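Local coordinates for selenium-binding protein (Sulfolobus tokodaii, PDB 2ECE) that is of unknown function but may bind selenium, and folds as a beta-propeller, at residues W195-E200 and S456-Y461; G381-L386 and V395-S400; M418-A423 and K433-D438. All blocks are in the same frame, centred on the assembly; numbering follows the deposited sequence.

Contact 1 (W195-E200 and S456-Y461); sequences WNLPNE and SDSYCY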
ATOM      1  N   TRP A 195       2.846  11.785  -4.740  1.00 16.48           N
ATOM      2  CA  TRP A 195       3.065  13.068  -5.371  1.00 15.40           C
ATOM      3  C   TRP A 195       3.397  12.993  -6.855  1.00 17.61           C
ATOM      4  O   TRP A 195       3.557  11.914  -7.429  1.00 18.04           O
ATOM      5  CB  TRP A 195       4.226  13.761  -4.633  1.00 15.56           C
ATOM      6  CG  TRP A 195       5.444  12.831  -4.408  1.00 15.64           C
ATOM      7  CD1 TRP A 195       6.017  12.002  -5.330  1.00 17.62           C
ATOM      8  CD2 TRP A 195       6.211  12.656  -3.192  1.00 17.86           C
ATOM      9  NE1 TRP A 195       7.079  11.323  -4.777  1.00 17.27           N
ATOM     10  CE2 TRP A 195       7.222  11.703  -3.469  1.00 16.98           C
ATOM     11  CE3 TRP A 195       6.141  13.208  -1.904  1.00 16.88           C
ATOM     12  CZ2 TRP A 195       8.157  11.289  -2.503  1.00 18.28           C
ATOM     13  CZ3 TRP A 195       7.079  12.793  -0.936  1.00 18.37           C
ATOM     14  CH2 TRP A 195       8.070  11.842  -1.248  1.00 16.49           C
ATOM     15  N   ASN A 196       3.477  14.170  -7.458  1.00 17.54           N
ATOM     16  CA  ASN A 196       3.899  14.339  -8.835  1.00 18.32           C
ATOM     17  C   ASN A 196       4.995  15.355  -8.547  1.00 17.38           C
ATOM     18  O   ASN A 196       4.717  16.535  -8.319  1.00 17.86           O
ATOM     19  CB  ASN A 196       2.821  14.975  -9.708  1.00 18.65           C
ATOM     20  CG  ASN A 196       3.300  15.191 -11.133  1.00 19.33           C
ATOM     21  OD1 ASN A 196       4.328  15.830 -11.357  1.00 17.02           O
ATOM     22  ND2 ASN A 196       2.565  14.653 -12.103  1.00 20.17           N
ATOM     23  N   LEU A 197       6.236  14.892  -8.530  1.00 18.41           N
ATOM     24  CA  LEU A 197       7.359  15.753  -8.186  1.00 18.82           C
ATOM     25  C   LEU A 197       7.625  16.980  -9.052  1.00 18.44           C
ATOM     26  O   LEU A 197       7.763  18.078  -8.529  1.00 19.49           O
ATOM     27  CB  LEU A 197       8.634  14.907  -8.051  1.00 18.72           C
ATOM     28  CG  LEU A 197       8.572  13.896  -6.891  1.00 18.60           C
ATOM     29  CD1 LEU A 197       9.757  12.944  -6.953  1.00 19.43           C
ATOM     30  CD2 LEU A 197       8.552  14.639  -5.567  1.00 18.04           C
ATOM     31  N   PRO A 198       7.682  16.823 -10.383  1.00 19.16           N
ATOM     32  CA  PRO A 198       7.949  18.014 -11.202  1.00 18.70           C
ATOM     33  C   PRO A 198       6.873  19.094 -11.107  1.00 20.48           C
ATOM     34  O   PRO A 198       7.164  20.288 -11.218  1.00 20.90           O
ATOM     35  CB  PRO A 198       8.084  17.437 -12.613  1.00 19.39           C
ATOM     36  CG  PRO A 198       8.568  16.022 -12.355  1.00 20.64           C
ATOM     37  CD  PRO A 198       7.673  15.609 -11.210  1.00 18.28           C
ATOM     38  N   ASN A 199       5.632  18.674 -10.899  1.00 20.05           N
ATOM     39  CA  ASN A 199       4.525  19.613 -10.787  1.00 22.46           C
ATOM     40  C   ASN A 199       4.341  20.093  -9.354  1.00 22.30           C
ATOM     41  O   ASN A 199       3.464  20.906  -9.057  1.00 21.88           O
ATOM     42  CB  ASN A 199       3.255  18.960 -11.313  1.00 24.44           C
ATOM     43  CG  ASN A 199       3.263  18.845 -12.815  1.00 28.45           C
ATOM     44  OD1 ASN A 199       2.979  19.816 -13.517  1.00 31.35           O
ATOM     45  ND2 ASN A 199       3.621  17.671 -13.326  1.00 30.62           N
ATOM     46  N   GLU A 200       5.184  19.575  -8.472  1.00 21.61           N
ATOM     47  CA  GLU A 200       5.175  19.941  -7.066  1.00 22.01           C
ATOM     48  C   GLU A 200       3.851  19.858  -6.327  1.00 21.76           C
ATOM     49  O   GLU A 200       3.490  20.780  -5.602  1.00 22.22           O
ATOM     50  CB  GLU A 200       5.740  21.349  -6.910  1.00 24.11           C
ATOM     51  CG  GLU A 200       7.059  21.534  -7.626  1.00 27.11           C
ATOM     52  CD  GLU A 200       7.775  22.794  -7.206  1.00 31.20           C
ATOM     53  OE1 GLU A 200       7.091  23.735  -6.764  1.00 30.26           O
ATOM     54  OE2 GLU A 200       9.019  22.844  -7.328  1.00 31.36           O
ATOM     55  N   SER A 456       6.952   1.761  -5.367  1.00 22.77           N
ATOM     56  CA  SER A 456       8.067   2.186  -4.533  1.00 23.11           C
ATOM     57  C   SER A 456       8.788   3.437  -5.024  1.00 23.26           C
ATOM     58  O   SER A 456       9.391   4.149  -4.223  1.00 20.99           O
ATOM     59  CB  SER A 456       9.091   1.059  -4.432  1.00 22.76           C
ATOM     60  OG  SER A 456       9.718   0.852  -5.687  1.00 23.82           O
ATOM     61  N   ASP A 457       8.725   3.691  -6.333  1.00 22.04           N
ATOM     62  CA  ASP A 457       9.420   4.821  -6.949  1.00 22.72           C
ATOM     63  C   ASP A 457       8.543   5.799  -7.719  1.00 21.84           C
ATOM     64  O   ASP A 457       7.524   5.424  -8.288  1.00 22.36           O
ATOM     65  CB  ASP A 457      10.474   4.314  -7.943  1.00 22.41           C
ATOM     66  CG  ASP A 457      11.621   3.594  -7.281  1.00 23.44           C
ATOM     67  OD1 ASP A 457      11.365   2.719  -6.428  1.00 23.58           O
ATOM     68  OD2 ASP A 457      12.779   3.896  -7.633  1.00 20.63           O
ATOM     69  N   SER A 458       8.961   7.059  -7.734  1.00 23.11           N
ATOM     70  CA  SER A 458       8.276   8.086  -8.510  1.00 24.83           C
ATOM     71  C   SER A 458       9.402   8.635  -9.387  1.00 23.74           C
ATOM     72  O   SER A 458      10.571   8.564  -9.013  1.00 24.34           O
ATOM     73  CB  SER A 458       7.664   9.176  -7.619  1.00 25.04           C
ATOM     74  OG  SER A 458       8.628   9.764  -6.771  1.00 32.63           O
ATOM     75  N   TYR A 459       9.064   9.162 -10.554  1.00 23.98           N
ATOM     76  CA  TYR A 459      10.096   9.640 -11.464  1.00 24.69           C
ATOM     77  C   TYR A 459       9.998  11.124 -11.820  1.00 25.27           C
ATOM     78  O   TYR A 459       8.924  11.725 -11.726  1.00 24.16           O
ATOM     79  CB  TYR A 459      10.055   8.773 -12.722  1.00 22.66           C
ATOM     80  CG  TYR A 459       9.940   7.297 -12.395  1.00 23.10           C
ATOM     81  CD1 TYR A 459       8.691   6.691 -12.226  1.00 23.85           C
ATOM     82  CD2 TYR A 459      11.078   6.523 -12.176  1.00 23.99           C
ATOM     83  CE1 TYR A 459       8.579   5.355 -11.840  1.00 23.83           C
ATOM     84  CE2 TYR A 459      10.979   5.184 -11.789  1.00 24.05           C
ATOM     85  CZ  TYR A 459       9.729   4.611 -11.621  1.00 23.64           C
ATOM     86  OH  TYR A 459       9.634   3.302 -11.217  1.00 24.91           O
ATOM     87  N   CYS A 460      11.126  11.713 -12.211  1.00 24.00           N
ATOM     88  CA  CYS A 460      11.140  13.121 -12.586  1.00 23.69           C
ATOM     89  C   CYS A 460      11.282  13.353 -14.086  1.00 22.02           C
ATOM     90  O   CYS A 460      11.321  14.495 -14.535  1.00 20.94           O
ATOM     91  CB  CYS A 460      12.249  13.872 -11.843  1.00 24.09           C
ATOM     92  SG  CYS A 460      11.668  14.583 -10.272  1.00 26.43           S
ATOM     93  N   TYR A 461      11.352  12.281 -14.862  1.00 21.85           N
ATOM     94  CA  TYR A 461      11.490  12.428 -16.307  1.00 23.78           C
ATOM     95  C   TYR A 461      10.518  11.522 -17.047  1.00 24.89           C
ATOM     96  O   TYR A 461      10.276  10.385 -16.638  1.00 26.53           O
ATOM     97  CB  TYR A 461      12.935  12.142 -16.736  1.00 20.24           C
ATOM     98  CG  TYR A 461      13.928  12.955 -15.939  1.00 21.72           C
ATOM     99  CD1 TYR A 461      14.366  12.519 -14.685  1.00 20.86           C
ATOM    100  CD2 TYR A 461      14.349  14.217 -16.384  1.00 21.40           C
ATOM    101  CE1 TYR A 461      15.186  13.316 -13.891  1.00 22.54           C
ATOM    102  CE2 TYR A 461      15.166  15.026 -15.591  1.00 22.64           C
ATOM    103  CZ  TYR A 461      15.575  14.568 -14.344  1.00 22.84           C
ATOM    104  OH  TYR A 461      16.335  15.374 -13.531  1.00 24.10           O
TER
HETATM  105  O   HOH W   1       6.933  12.395  -9.852  1.00 20.46           O
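In the beta-propeller, the C-terminal tail settles against the innermost strand of one blade, where W195, L197 and P198 meet S458, Y459 and C460. The two pieces of backbone run nearly in the same direction, and no direct backbone bond joins them. Their direct hydrogen bond comes from the indole: W195 NE1 donates to S458 OG at 3.0 Å, with the hydroxyl only 7° out of the ring plane. For S458, chi1 of 55° places OG between the backbone N and the carbonyl carbon, the rotation that presents it to the edge of the indole. L197 wraps round the same corner, its CD2 lying over one face of the W195 ring and its CD1 packing at 3.4 Å from S458 OG. Y151 completes the setting of the indole with an edge-to-face ring contact.

Further along, C460 SG rests 3.8 Å from L197 CB and also touches P198 CG. This sulfur is tied to C86 by a disulfide, and D457 forms a salt bridge to R95, which together fix the tail on a second part of the fold. A water bridges the two backbones by accepting from L197 N at 2.9 Å and donating to Y459 O at 2.8 Å. Beyond strand 193-196 the chain makes a type I turn from L197 to E200, steadied by an Asx motif: N196 OD1 accepts from N199 N at 3.2 Å and from N199 ND2 at 2.8 Å, both donors arriving from one face of the amide plane.

Contact 2 (G381-L386 and V395-S400); sequences GAPQML and VYVTNS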
ATOM      1  N   GLY A 381      -8.552 -15.683   4.097  1.00 24.19           N
ATOM      2  CA  GLY A 381      -8.586 -14.281   3.729  1.00 25.11           C
ATOM      3  C   GLY A 381      -8.863 -14.102   2.247  1.00 24.39           C
ATOM      4  O   GLY A 381      -9.606 -14.889   1.648  1.00 22.38           O
ATOM      5  N   ALA A 382      -8.264 -13.073   1.653  1.00 23.30           N
ATOM      6  CA  ALA A 382      -8.458 -12.779   0.236  1.00 21.63           C
ATOM      7  C   ALA A 382      -7.346 -11.838  -0.226  1.00 22.00           C
ATOM      8  O   ALA A 382      -6.515 -11.419   0.577  1.00 21.38           O
ATOM      9  CB  ALA A 382      -9.815 -12.128   0.032  1.00 21.58           C
ATOM     10  N   PRO A 383      -7.306 -11.509  -1.530  1.00 22.62           N
ATOM     11  CA  PRO A 383      -6.254 -10.603  -2.009  1.00 21.54           C
ATOM     12  C   PRO A 383      -6.378  -9.248  -1.314  1.00 20.53           C
ATOM     13  O   PRO A 383      -7.483  -8.759  -1.085  1.00 18.79           O
ATOM     14  CB  PRO A 383      -6.545 -10.490  -3.499  1.00 22.50           C
ATOM     15  CG  PRO A 383      -7.190 -11.807  -3.825  1.00 22.11           C
ATOM     16  CD  PRO A 383      -8.121 -12.002  -2.656  1.00 22.06           C
ATOM     17  N   GLN A 384      -5.253  -8.721  -0.851  1.00 19.23           N
ATOM     18  CA  GLN A 384      -5.245  -7.408  -0.227  1.00 16.89           C
ATOM     19  C   GLN A 384      -4.172  -6.550  -0.914  1.00 16.70           C
ATOM     20  O   GLN A 384      -4.437  -5.899  -1.926  1.00 16.62           O
ATOM     21  CB  GLN A 384      -4.988  -7.568   1.269  1.00 18.13           C
ATOM     22  CG  GLN A 384      -5.536  -6.463   2.145  1.00 16.73           C
ATOM     23  CD  GLN A 384      -4.863  -5.124   1.892  1.00 19.42           C
ATOM     24  OE1 GLN A 384      -5.238  -4.389   0.978  1.00 18.51           O
ATOM     25  NE2 GLN A 384      -3.854  -4.810   2.698  1.00 17.19           N
ATOM     26  N   MET A 385      -2.954  -6.583  -0.388  1.00 16.30           N
ATOM     27  CA  MET A 385      -1.877  -5.807  -0.988  1.00 16.46           C
ATOM     28  C   MET A 385      -1.405  -6.460  -2.276  1.00 17.80           C
ATOM     29  O   MET A 385      -1.381  -7.684  -2.397  1.00 16.34           O
ATOM     30  CB  MET A 385      -0.684  -5.661  -0.038  1.00 18.85           C
ATOM     31  CG  MET A 385      -0.872  -4.623   1.052  1.00 20.27           C
ATOM     32  SD  MET A 385      -1.559  -3.063   0.468  1.00 24.59           S
ATOM     33  CE  MET A 385      -0.161  -2.361  -0.435  1.00 24.20           C
ATOM     34  N   LEU A 386      -1.038  -5.621  -3.240  1.00 16.38           N
ATOM     35  CA  LEU A 386      -0.550  -6.080  -4.534  1.00 17.69           C
ATOM     36  C   LEU A 386       0.744  -5.351  -4.850  1.00 17.54           C
ATOM     37  O   LEU A 386       0.989  -4.253  -4.341  1.00 18.77           O
ATOM     38  CB  LEU A 386      -1.546  -5.728  -5.649  1.00 16.27           C
ATOM     39  CG  LEU A 386      -3.012  -6.146  -5.565  1.00 13.73           C
ATOM     40  CD1 LEU A 386      -3.811  -5.453  -6.665  1.00 15.63           C
ATOM     41  CD2 LEU A 386      -3.110  -7.657  -5.702  1.00 17.34           C
ATOM     42  N   VAL A 395       2.598 -10.080 -10.826  1.00 22.89           N
ATOM     43  CA  VAL A 395       1.874  -9.389  -9.766  1.00 23.51           C
ATOM     44  C   VAL A 395       1.933 -10.262  -8.517  1.00 22.30           C
ATOM     45  O   VAL A 395       1.528 -11.421  -8.541  1.00 24.07           O
ATOM     46  CB  VAL A 395       0.387  -9.156 -10.128  1.00 22.81           C
ATOM     47  CG1 VAL A 395      -0.295  -8.347  -9.021  1.00 24.92           C
ATOM     48  CG2 VAL A 395       0.275  -8.428 -11.458  1.00 21.86           C
ATOM     49  N   TYR A 396       2.468  -9.714  -7.433  1.00 21.11           N
ATOM     50  CA  TYR A 396       2.572 -10.455  -6.186  1.00 19.70           C
ATOM     51  C   TYR A 396       1.379 -10.062  -5.321  1.00 19.76           C
ATOM     52  O   TYR A 396       0.979  -8.900  -5.297  1.00 18.81           O
ATOM     53  CB  TYR A 396       3.899 -10.130  -5.512  1.00 20.32           C
ATOM     54  CG  TYR A 396       5.091 -10.574  -6.340  1.00 22.24           C
ATOM     55  CD1 TYR A 396       5.562 -11.884  -6.270  1.00 22.37           C
ATOM     56  CD2 TYR A 396       5.717  -9.697  -7.233  1.00 21.40           C
ATOM     57  CE1 TYR A 396       6.627 -12.312  -7.065  1.00 22.21           C
ATOM     58  CE2 TYR A 396       6.785 -10.119  -8.035  1.00 21.26           C
ATOM     59  CZ  TYR A 396       7.232 -11.424  -7.944  1.00 21.32           C
ATOM     60  OH  TYR A 396       8.301 -11.840  -8.709  1.00 22.50           O
ATOM     61  N   VAL A 397       0.815 -11.036  -4.615  1.00 19.68           N
ATOM     62  CA  VAL A 397      -0.375 -10.800  -3.805  1.00 19.14           C
ATOM     63  C   VAL A 397      -0.289 -11.369  -2.389  1.00 18.49           C
ATOM     64  O   VAL A 397       0.099 -12.527  -2.214  1.00 18.79           O
ATOM     65  CB  VAL A 397      -1.607 -11.447  -4.481  1.00 19.98           C
ATOM     66  CG1 VAL A 397      -2.883 -10.980  -3.802  1.00 18.55           C
ATOM     67  CG2 VAL A 397      -1.618 -11.129  -5.980  1.00 17.48           C
ATOM     68  N   THR A 398      -0.630 -10.558  -1.385  1.00 16.36           N
ATOM     69  CA  THR A 398      -0.657 -11.027   0.007  1.00 16.99           C
ATOM     70  C   THR A 398      -2.102 -10.846   0.503  1.00 16.74           C
ATOM     71  O   THR A 398      -2.919 -10.248  -0.201  1.00 17.70           O
ATOM     72  CB  THR A 398       0.348 -10.289   0.916  1.00 15.94           C
ATOM     73  OG1 THR A 398       0.086  -8.879   0.896  1.00 16.64           O
ATOM     74  CG2 THR A 398       1.777 -10.583   0.452  1.00 18.07           C
ATOM     75  N   ASN A 399      -2.416 -11.303   1.711  1.00 15.83           N
ATOM     76  CA  ASN A 399      -3.821 -11.296   2.143  1.00 18.21           C
ATOM     77  C   ASN A 399      -4.307 -10.648   3.433  1.00 19.09           C
ATOM     78  O   ASN A 399      -5.495 -10.754   3.753  1.00 20.23           O
ATOM     79  CB  ASN A 399      -4.304 -12.745   2.144  1.00 17.78           C
ATOM     80  CG  ASN A 399      -3.533 -13.605   3.131  1.00 21.09           C
ATOM     81  OD1 ASN A 399      -2.331 -13.401   3.341  1.00 19.32           O
ATOM     82  ND2 ASN A 399      -4.214 -14.572   3.740  1.00 18.59           N
ATOM     83  N   SER A 400      -3.426  -9.995   4.181  1.00 19.51           N
ATOM     84  CA  SER A 400      -3.839  -9.369   5.426  1.00 19.42           C
ATOM     85  C   SER A 400      -4.069  -7.866   5.273  1.00 20.78           C
ATOM     86  O   SER A 400      -3.334  -7.192   4.559  1.00 19.60           O
ATOM     87  CB  SER A 400      -2.789  -9.629   6.503  1.00 17.88           C
ATOM     88  OG  SER A 400      -3.106  -8.920   7.683  1.00 21.31           O
TER
HETATM   89  O   HOH W   2      -1.929  -7.446   2.254  1.00 19.36           O
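Chi1 of -154° swings Q384 CG away from its own backbone N, and a bend at chi2 (-65°) turns the amide back until NE2 meets S400 O at 3.1 Å. S400 O lies almost in the plane of the Q384 amide, although NE2 is tilted from the carbonyl plane of S400; OE1 bonds to T324, so both ends of the group are gripped and its rotation is fixed. T398 OG1 sits between the backbone N and the carbonyl carbon of its own residue and packs 3.4 Å from M385 CB.

The antiparallel backbones around T398 show how a blade begins. T398 O accepts from Q384 N at 2.9 Å, while T398 N donates to M385 O at 3.1 Å in a nearly straight bond (169°), so that T398 alone serves two successive residues of the incoming loop. M385 N donates to a water instead. That water donates hydrogen bonds to T398 OG1 and to S400 O, at 2.7 Å from the latter, and H445 O is a further partner of the threonine hydroxyl. One residue on, L386 and V397 form a non-hydrogen-bonded pair whose side chains lie alongside each other, L386 CD2 being 3.8 Å from V397 CG2. P383 CB touches the other branch, V397 CG1, at 3.7 Å.

The loop thus delivers the chain into strand 386-388, the inner edge of its blade. Strand 334-339 of one neighbouring blade meets P383 and L386, strand 443-449 of the other meets Q384 and M385, and strand 417-423 continues the sheet beyond V397.

Contact 3 (M418-A423 and K433-D438); sequences MVKLNA and KEFFVD
M418, F435 and V437 form the apolar centre of this beta hairpin, the outer half of a propeller blade. M418 CE comes in the plane of the F435 ring to its edge, 4.0 Å from CZ, and meets V437 CG2 as well. F435 CG is anti to its backbone N (chi1 -173°), which carries the ring obliquely over strand 418-423, CD1 coming 3.5 Å from K420 CB. V48, on strand 44-49 of the neighbouring blade, packs against all three residues of the centre. Putting an alanine in place of F435 would probably open a gap against V48 and take away the ring edge that M418 CE meets and the CD1 contact of K420 CB.

V419 and F436 touch separately, side chain to side chain, with V419 CG2 at the edge of the F436 ring, 3.8 Å from CE2; H377 stacks on that ring. Two backbone bonds join the strands: M418 N gives to V437 O at 2.9 Å and V437 N to M418 O at 3.2 Å. At the polar margin, K420 NZ bonds to Y57 OH. The chemistry implies a division of labour in K420, whose carbon chain serves the apolar core while its amine reaches a hydroxyl beyond it.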
ATOM      1  N   MET A 418       1.551 -15.663  -0.057  1.00 21.63           N
ATOM      2  CA  MET A 418       1.942 -14.755  -1.116  1.00 22.47           C
ATOM      3  C   MET A 418       1.768 -15.526  -2.403  1.00 21.81           C
ATOM      4  O   MET A 418       2.329 -16.609  -2.582  1.00 20.33           O
ATOM      5  CB  MET A 418       3.386 -14.283  -0.994  1.00 22.92           C
ATOM      6  CG  MET A 418       3.772 -13.414  -2.189  1.00 24.42           C
ATOM      7  SD  MET A 418       5.133 -12.283  -1.943  1.00 27.61           S
ATOM      8  CE  MET A 418       6.430 -13.429  -1.679  1.00 19.66           C
ATOM      9  N   VAL A 419       0.956 -14.964  -3.280  1.00 21.52           N
ATOM     10  CA  VAL A 419       0.657 -15.579  -4.552  1.00 22.94           C
ATOM     11  C   VAL A 419       1.248 -14.758  -5.683  1.00 24.73           C
ATOM     12  O   VAL A 419       1.371 -13.531  -5.573  1.00 23.95           O
ATOM     13  CB  VAL A 419      -0.873 -15.683  -4.725  1.00 23.37           C
ATOM     14  CG1 VAL A 419      -1.243 -15.786  -6.194  1.00 24.02           C
ATOM     15  CG2 VAL A 419      -1.391 -16.895  -3.957  1.00 21.31           C
ATOM     16  N   LYS A 420       1.632 -15.437  -6.761  1.00 24.23           N
ATOM     17  CA  LYS A 420       2.171 -14.750  -7.920  1.00 23.54           C
ATOM     18  C   LYS A 420       1.206 -14.913  -9.082  1.00 23.59           C
ATOM     19  O   LYS A 420       0.682 -16.003  -9.326  1.00 23.27           O
ATOM     20  CB  LYS A 420       3.546 -15.290  -8.321  1.00 23.45           C
ATOM     21  CG  LYS A 420       4.079 -14.589  -9.569  1.00 24.51           C
ATOM     22  CD  LYS A 420       5.570 -14.803  -9.818  1.00 28.59           C
ATOM     23  CE  LYS A 420       5.875 -16.107 -10.540  1.00 27.12           C
ATOM     24  NZ  LYS A 420       7.291 -16.136 -11.032  1.00 23.82           N
ATOM     25  N   LEU A 421       0.963 -13.813  -9.781  1.00 23.51           N
ATOM     26  CA  LEU A 421       0.079 -13.807 -10.932  1.00 23.90           C
ATOM     27  C   LEU A 421       0.932 -13.450 -12.139  1.00 25.69           C
ATOM     28  O   LEU A 421       1.891 -12.693 -12.024  1.00 24.79           O
ATOM     29  CB  LEU A 421      -1.014 -12.751 -10.762  1.00 23.11           C
ATOM     30  CG  LEU A 421      -1.888 -12.801  -9.507  1.00 23.57           C
ATOM     31  CD1 LEU A 421      -2.916 -11.679  -9.564  1.00 22.58           C
ATOM     32  CD2 LEU A 421      -2.582 -14.154  -9.417  1.00 23.54           C
ATOM     33  N   ASN A 422       0.593 -14.009 -13.293  1.00 26.75           N
ATOM     34  CA  ASN A 422       1.322 -13.712 -14.514  1.00 28.47           C
ATOM     35  C   ASN A 422       0.401 -12.805 -15.317  1.00 28.36           C
ATOM     36  O   ASN A 422      -0.686 -13.216 -15.718  1.00 27.96           O
ATOM     37  CB  ASN A 422       1.625 -15.004 -15.275  1.00 28.80           C
ATOM     38  CG  ASN A 422       2.642 -15.877 -14.555  1.00 29.88           C
ATOM     39  OD1 ASN A 422       2.402 -17.062 -14.319  1.00 32.42           O
ATOM     40  ND2 ASN A 422       3.788 -15.296 -14.208  1.00 28.52           N
ATOM     41  N   ALA A 423       0.820 -11.559 -15.519  1.00 29.24           N
ATOM     42  CA  ALA A 423       0.003 -10.598 -16.253  1.00 30.76           C
ATOM     43  C   ALA A 423       0.447 -10.475 -17.704  1.00 31.80           C
ATOM     44  O   ALA A 423       1.646 -10.433 -18.002  1.00 32.95           O
ATOM     45  CB  ALA A 423       0.059  -9.240 -15.574  1.00 29.66           C
ATOM     46  N   LYS A 433       0.837 -21.271 -11.032  1.00 33.07           N
ATOM     47  CA  LYS A 433       0.601 -22.497 -10.279  1.00 34.42           C
ATOM     48  C   LYS A 433       1.782 -22.907  -9.402  1.00 33.20           C
ATOM     49  O   LYS A 433       1.600 -23.323  -8.258  1.00 33.20           O
ATOM     50  CB  LYS A 433       0.265 -23.643 -11.246  1.00 36.34           C
ATOM     51  CG  LYS A 433      -0.034 -24.972 -10.565  1.00 40.36           C
ATOM     52  CD  LYS A 433       0.119 -26.131 -11.544  1.00 44.89           C
ATOM     53  CE  LYS A 433      -0.139 -27.474 -10.871  1.00 46.03           C
ATOM     54  NZ  LYS A 433       0.771 -27.714  -9.708  1.00 47.13           N
ATOM     55  N   GLU A 434       2.991 -22.772  -9.936  1.00 33.44           N
ATOM     56  CA  GLU A 434       4.203 -23.168  -9.227  1.00 33.85           C
ATOM     57  C   GLU A 434       4.606 -22.330  -8.012  1.00 32.47           C
ATOM     58  O   GLU A 434       5.009 -22.879  -6.984  1.00 32.99           O
ATOM     59  CB  GLU A 434       5.378 -23.218 -10.208  1.00 38.54           C
ATOM     60  CG  GLU A 434       5.020 -23.802 -11.573  1.00 44.41           C
ATOM     61  CD  GLU A 434       4.424 -22.765 -12.515  1.00 47.95           C
ATOM     62  OE1 GLU A 434       5.178 -21.885 -12.993  1.00 50.55           O
ATOM     63  OE2 GLU A 434       3.201 -22.823 -12.777  1.00 50.08           O
ATOM     64  N   PHE A 435       4.499 -21.008  -8.123  1.00 30.72           N
ATOM     65  CA  PHE A 435       4.894 -20.118  -7.030  1.00 27.78           C
ATOM     66  C   PHE A 435       3.907 -20.027  -5.867  1.00 26.13           C
ATOM     67  O   PHE A 435       2.702 -19.882  -6.070  1.00 24.74           O
ATOM     68  CB  PHE A 435       5.162 -18.706  -7.576  1.00 27.79           C
ATOM     69  CG  PHE A 435       5.738 -17.761  -6.560  1.00 27.25           C
ATOM     70  CD1 PHE A 435       4.910 -17.075  -5.673  1.00 27.40           C
ATOM     71  CD2 PHE A 435       7.115 -17.587  -6.464  1.00 26.12           C
ATOM     72  CE1 PHE A 435       5.452 -16.224  -4.698  1.00 27.58           C
ATOM     73  CE2 PHE A 435       7.668 -16.743  -5.495  1.00 28.32           C
ATOM     74  CZ  PHE A 435       6.835 -16.061  -4.611  1.00 26.04           C
ATOM     75  N   PHE A 436       4.432 -20.109  -4.647  1.00 25.76           N
ATOM     76  CA  PHE A 436       3.599 -19.996  -3.455  1.00 24.76           C
ATOM     77  C   PHE A 436       4.413 -19.933  -2.178  1.00 24.02           C
ATOM     78  O   PHE A 436       5.349 -20.706  -1.982  1.00 23.61           O
ATOM     79  CB  PHE A 436       2.613 -21.165  -3.344  1.00 25.18           C
ATOM     80  CG  PHE A 436       1.528 -20.941  -2.319  1.00 23.38           C
ATOM     81  CD1 PHE A 436       1.586 -21.538  -1.061  1.00 24.02           C
ATOM     82  CD2 PHE A 436       0.464 -20.104  -2.608  1.00 22.95           C
ATOM     83  CE1 PHE A 436       0.596 -21.296  -0.111  1.00 23.68           C
ATOM     84  CE2 PHE A 436      -0.531 -19.852  -1.669  1.00 23.39           C
ATOM     85  CZ  PHE A 436      -0.468 -20.448  -0.420  1.00 24.28           C
ATOM     86  N   VAL A 437       4.053 -18.989  -1.318  1.00 23.05           N
ATOM     87  CA  VAL A 437       4.701 -18.850  -0.034  1.00 23.41           C
ATOM     88  C   VAL A 437       3.590 -18.897   0.999  1.00 23.83           C
ATOM     89  O   VAL A 437       2.593 -18.170   0.898  1.00 23.76           O
ATOM     90  CB  VAL A 437       5.450 -17.507   0.106  1.00 24.64           C
ATOM     91  CG1 VAL A 437       6.169 -17.456   1.446  1.00 20.74           C
ATOM     92  CG2 VAL A 437       6.436 -17.340  -1.037  1.00 23.74           C
ATOM     93  N   ASP A 438       3.752 -19.790   1.963  1.00 24.27           N
ATOM     94  CA  ASP A 438       2.809 -19.947   3.054  1.00 24.69           C
ATOM     95  C   ASP A 438       3.591 -19.461   4.271  1.00 23.26           C
ATOM     96  O   ASP A 438       4.631 -20.019   4.613  1.00 22.91           O
ATOM     97  CB  ASP A 438       2.410 -21.423   3.174  1.00 29.97           C
ATOM     98  CG  ASP A 438       2.048 -21.823   4.587  1.00 33.60           C
ATOM     99  OD1 ASP A 438       1.458 -20.999   5.320  1.00 33.49           O
ATOM    100  OD2 ASP A 438       2.347 -22.978   4.957  1.00 38.76           O
TER
HETATM  101  O   HOH W   3       1.033 -18.354  -6.947  1.00 20.44           O

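Followed from the N terminus, the chain first meets contact 1 at strand 193-196, and that loop is closed only by the tail at 456-461. Nested inside it, in series and without crossing, contact 2 closes a short loop when 395-400 returns to 381-386, and contact 3 closes the hairpin when 433-438 returns to 418-423. Contacts 2 and 3 belong to one blade, since strands 394-398 and 417-423 are neighbours in its sheet; V397 N and V419 O probably hydrogen-bond at 2.7 Å. Contact 1 lies on the opposite side of the chain's centre from contact 2, the two centres about 26 Å apart. Here the short-range pairs lie within one blade, and the long-range one holds the tail against another.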